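Local structure of spike glycoprotein (Bat coronavirus HKU9, 5GYQ) at residues C30-T35 with V64-M69; C6-S11 with F34-D39. The protein forms the putative receptor-binding domain of the viral spike, the trimeric glycoprotein predicted to attach the virion to a host-cell receptor and start infection. One frame throughout, in Å; residues are numbered along the deposited sequence. Where two conformers were deposited one is given.

Contact 1. Residues C30-T35 with V64-M69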
# COMPACT_ATOMS: atom_id res chain seq x y z
N CYS A 30 14.27 -3.41 -13.20
CA CYS A 30 13.76 -2.27 -13.97
C CYS A 30 14.14 -0.90 -13.40
O CYS A 30 14.62 -0.78 -12.27
CB CYS A 30 12.24 -2.35 -14.08
SG CYS A 30 11.38 -2.08 -12.50
N VAL A 31 13.90 0.12 -14.21
CA VAL A 31 14.03 1.51 -13.79
C VAL A 31 12.65 2.03 -13.41
O VAL A 31 11.70 1.89 -14.18
CB VAL A 31 14.65 2.38 -14.89
CG1 VAL A 31 14.89 3.79 -14.37
CG2 VAL A 31 15.96 1.78 -15.38
N PHE A 32 12.55 2.63 -12.23
CA PHE A 32 11.26 3.06 -11.70
C PHE A 32 11.32 4.51 -11.21
O PHE A 32 12.28 4.91 -10.56
CB PHE A 32 10.83 2.13 -10.56
CG PHE A 32 9.53 2.52 -9.91
CD1 PHE A 32 9.50 2.92 -8.59
CD2 PHE A 32 8.35 2.49 -10.63
CE1 PHE A 32 8.30 3.28 -7.99
CE2 PHE A 32 7.15 2.85 -10.04
CZ PHE A 32 7.13 3.24 -8.71
N ASP A 33 10.29 5.28 -11.54
CA ASP A 33 10.21 6.67 -11.09
C ASP A 33 9.53 6.75 -9.73
O ASP A 33 8.31 6.81 -9.64
CB ASP A 33 9.46 7.52 -12.12
CG ASP A 33 9.49 9.00 -11.78
OD1 ASP A 33 8.70 9.76 -12.38
OD2 ASP A 33 10.30 9.41 -10.92
N PHE A 34 10.34 6.75 -8.68
CA PHE A 34 9.84 6.73 -7.30
C PHE A 34 9.03 7.97 -6.93
O PHE A 34 8.23 7.93 -6.00
CB PHE A 34 11.00 6.58 -6.32
CG PHE A 34 11.44 5.16 -6.11
CD1 PHE A 34 12.28 4.54 -7.02
CD2 PHE A 34 11.03 4.46 -4.99
CE1 PHE A 34 12.69 3.23 -6.83
CE2 PHE A 34 11.43 3.15 -4.79
CZ PHE A 34 12.26 2.54 -5.71
N THR A 35 9.23 9.05 -7.67
CA THR A 35 8.55 10.32 -7.41
C THR A 35 7.03 10.16 -7.44
O THR A 35 6.31 10.83 -6.69
CB THR A 35 8.97 11.39 -8.44
OG1 THR A 35 10.40 11.52 -8.44
CG2 THR A 35 8.34 12.73 -8.12
N VAL A 64 10.98 -4.16 -5.46
CA VAL A 64 10.08 -3.22 -4.80
C VAL A 64 8.63 -3.65 -4.98
O VAL A 64 8.21 -3.95 -6.09
CB VAL A 64 10.26 -1.78 -5.32
CG1 VAL A 64 9.23 -0.85 -4.70
CG2 VAL A 64 11.67 -1.29 -5.05
N THR A 65 7.86 -3.70 -3.90
CA THR A 65 6.45 -4.05 -3.99
C THR A 65 5.58 -2.88 -3.55
O THR A 65 5.84 -2.26 -2.53
CB THR A 65 6.13 -5.28 -3.14
OG1 THR A 65 6.97 -6.37 -3.53
CG2 THR A 65 4.67 -5.69 -3.32
N LEU A 66 4.56 -2.57 -4.35
CA LEU A 66 3.64 -1.49 -4.02
C LEU A 66 2.24 -2.02 -3.74
O LEU A 66 1.58 -2.54 -4.64
CB LEU A 66 3.57 -0.47 -5.16
CG LEU A 66 4.91 0.07 -5.66
CD1 LEU A 66 4.71 0.97 -6.87
CD2 LEU A 66 5.64 0.81 -4.55
N ASP A 67 1.79 -1.89 -2.50
CA ASP A 67 0.42 -2.27 -2.16
C ASP A 67 -0.43 -1.02 -1.99
O ASP A 67 -0.10 -0.14 -1.21
CB ASP A 67 0.39 -3.11 -0.89
CG ASP A 67 1.22 -4.37 -1.01
OD1 ASP A 67 1.36 -4.87 -2.15
OD2 ASP A 67 1.73 -4.86 0.02
N VAL A 68 -1.53 -0.94 -2.73
CA VAL A 68 -2.32 0.28 -2.74
C VAL A 68 -3.76 0.01 -2.30
O VAL A 68 -4.39 -0.97 -2.73
CB VAL A 68 -2.32 0.92 -4.13
CG1 VAL A 68 -3.15 2.19 -4.14
CG2 VAL A 68 -0.89 1.22 -4.57
N MET A 69 -4.25 0.89 -1.43
CA MET A 69 -5.63 0.81 -0.94
C MET A 69 -6.04 2.12 -0.31
O MET A 69 -5.26 3.07 -0.28
CB MET A 69 -5.77 -0.33 0.07
CG MET A 69 -5.07 -0.06 1.40
SD MET A 69 -4.25 -1.52 2.07
CE MET A 69 -2.79 -1.58 1.04
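Two ring-to-aliphatic pairs, F32 with L66 and F34 with V64, make this contact in the hydrophobic core of the betacoronavirus S1 C-terminal domain. The short strand 30-32, the middle one of a small three-stranded parallel sheet, here packs with the loop that follows it against strand 63-71 of the five-stranded antiparallel sheet. The two backbones stay well apart, F32 CA and V64 CA lying 9.4 Å from each other, and apolar side chains bridge the distance. F32 has CG anti to its amide nitrogen (chi1 178°), which extends the ring toward strand 63-71, where F32 CZ meets L66 CD1 at 3.8 Å. The two side chains meet head-on, and the leucine methyl lies obliquely to the ring. F34 starts from a CB that does not face the strand, but its ring reaches it. The two phenyl groups pack edge-to-face: F32 CD1 sits 3.5 Å above one face of F34, displaced toward its rim. L27 of strand 23-27 touches F32, V64 and L66, and I154 of strand 146-157 touches V64 and L66, so the cluster is buried within the fold. V64 CG2 meets the edge of the F34 ring, near the ring plane, 3.9 Å from F34 CZ.

Contact 2. Residues C6-S11 with F34-D39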
# COMPACT_ATOMS: atom_id res chain seq x y z
N CYS A 6 9.74 0.21 -15.37
CA CYS A 6 8.50 -0.22 -14.73
C CYS A 6 7.45 0.87 -14.83
O CYS A 6 7.74 2.05 -14.62
CB CYS A 6 8.74 -0.60 -13.27
SG CYS A 6 9.42 -2.26 -13.04
N THR A 7 6.23 0.47 -15.17
CA THR A 7 5.11 1.40 -15.27
C THR A 7 4.51 1.68 -13.90
O THR A 7 4.07 0.76 -13.21
CB THR A 7 4.00 0.85 -16.19
OG1 THR A 7 4.54 0.60 -17.50
CG2 THR A 7 2.85 1.83 -16.30
N PRO A 8 4.50 2.96 -13.49
CA PRO A 8 3.90 3.36 -12.22
C PRO A 8 2.38 3.21 -12.26
O PRO A 8 1.79 3.40 -13.32
CB PRO A 8 4.30 4.84 -12.08
CG PRO A 8 5.40 5.05 -13.08
CD PRO A 8 5.11 4.10 -14.19
N PRO A 9 1.76 2.88 -11.12
CA PRO A 9 0.31 2.66 -11.06
C PRO A 9 -0.49 3.96 -10.88
O PRO A 9 -1.15 4.13 -9.86
CB PRO A 9 0.16 1.76 -9.84
CG PRO A 9 1.27 2.17 -8.94
CD PRO A 9 2.42 2.56 -9.85
N TYR A 10 -0.42 4.84 -11.87
CA TYR A 10 -1.13 6.13 -11.83
C TYR A 10 -2.63 5.97 -11.55
O TYR A 10 -3.19 6.64 -10.67
CB TYR A 10 -0.95 6.88 -13.15
CG TYR A 10 0.47 7.28 -13.50
CD1 TYR A 10 1.05 8.42 -12.97
CD2 TYR A 10 1.22 6.53 -14.41
CE1 TYR A 10 2.34 8.79 -13.29
CE2 TYR A 10 2.50 6.90 -14.74
CZ TYR A 10 3.06 8.03 -14.18
OH TYR A 10 4.34 8.40 -14.50
N SER A 11 -3.26 5.07 -12.30
CA SER A 11 -4.71 4.87 -12.23
C SER A 11 -5.19 4.48 -10.84
O SER A 11 -6.17 5.02 -10.34
CB SER A 11 -5.14 3.82 -13.25
OG SER A 11 -4.45 2.60 -13.04
N PHE A 34 10.34 6.75 -8.68
CA PHE A 34 9.84 6.73 -7.30
C PHE A 34 9.03 7.97 -6.93
O PHE A 34 8.23 7.93 -6.00
CB PHE A 34 11.00 6.58 -6.32
CG PHE A 34 11.44 5.16 -6.11
CD1 PHE A 34 12.28 4.54 -7.02
CD2 PHE A 34 11.03 4.46 -4.99
CE1 PHE A 34 12.69 3.23 -6.83
CE2 PHE A 34 11.43 3.15 -4.79
CZ PHE A 34 12.26 2.54 -5.71
N THR A 35 9.23 9.05 -7.67
CA THR A 35 8.55 10.32 -7.41
C THR A 35 7.03 10.16 -7.44
O THR A 35 6.31 10.83 -6.69
CB THR A 35 8.97 11.39 -8.44
OG1 THR A 35 10.40 11.52 -8.44
CG2 THR A 35 8.34 12.73 -8.12
N VAL A 36 6.55 9.27 -8.29
CA VAL A 36 5.12 9.06 -8.48
C VAL A 36 4.44 8.58 -7.20
O VAL A 36 3.32 8.99 -6.89
CB VAL A 36 4.85 8.04 -9.61
CG1 VAL A 36 3.36 7.84 -9.82
CG2 VAL A 36 5.52 8.49 -10.90
N VAL A 37 5.13 7.73 -6.44
CA VAL A 37 4.55 7.16 -5.24
C VAL A 37 5.09 7.81 -3.97
O VAL A 37 4.72 7.41 -2.86
CB VAL A 37 4.80 5.64 -5.16
CG1 VAL A 37 4.16 4.94 -6.35
CG2 VAL A 37 6.29 5.35 -5.10
N VAL A 38 5.95 8.81 -4.13
CA VAL A 38 6.49 9.53 -2.97
C VAL A 38 6.25 11.04 -3.08
O VAL A 38 5.29 11.56 -2.53
CB VAL A 38 8.00 9.26 -2.79
CG1 VAL A 38 8.50 9.92 -1.51
CG2 VAL A 38 8.28 7.76 -2.76
N ASP A 39 7.14 11.73 -3.80
CA ASP A 39 7.14 13.19 -3.82
C ASP A 39 5.87 13.81 -4.41
O ASP A 39 5.30 14.73 -3.83
CB ASP A 39 8.36 13.69 -4.60
CG ASP A 39 9.66 13.24 -3.98
OD1 ASP A 39 10.20 13.98 -3.13
OD2 ASP A 39 10.15 12.15 -4.35
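A diproline segment leading into helix 10-14 packs here against the turn that follows strand 30-32, close to the disulfide-tied N-terminal end of the S1 C-terminal domain, and the link between them is V36 fitted against P8 and Y10. P9 occupies the N-cap position of the helix and is the centre of an inverse gamma turn, in which Y10 N makes a weak bond to P8 O. This turn brings P8 and Y10 to the same partner although P9 stands between them, and P8 CB lies 3.8 Å above one face of the tyrosine ring, displaced toward its rim. On the other segment, residues 34-36 have helical backbone angles, and V37 N bonds to F34 O at 3.1 Å. V36 projects from this turn toward the prolines and has the largest share of the buried surface. Its CG1, anti to the backbone N (chi1 -179°), enters the angle between proline and tyrosine, V36 CG1 lying 3.9 Å from P8 CB. Both side chains cross the valine at roughly a right angle. V36 is buried, whereas the tyrosine is exposed and P8 partly so, which makes this the outer margin of the core; L13 of helix 10-14 also touches V36 and V37, and V37 O is hydrogen-bonded to H103 ND1. The tyrosine meets both valine methyls along one side of its ring: Y10 CE1 is 3.7 Å from V36 CG1, approached obliquely. Y10 OH rests 3.8 Å from V36 CG2.

From the N terminus, the chain passes through 6-11 into helix 10-14, forms strand 23-27 and returns through strand 30-32 to the turn at 34-39, where contact 2 closes the first loop. Contact 1 then closes a second, as strand 63-71 comes back against 30-35. The two loops interlock along the chain, overlapping over residues 30-39, and F34 and T35 belong to segments of both contacts. A disulfide between C6 and C30 and a probable hydrogen bond from C6 N to V31 O join the two sites, and V37 CG1 packs on L66 CD1. Together they tie the N-terminal segment and the small parallel sheet to the five-stranded antiparallel sheet.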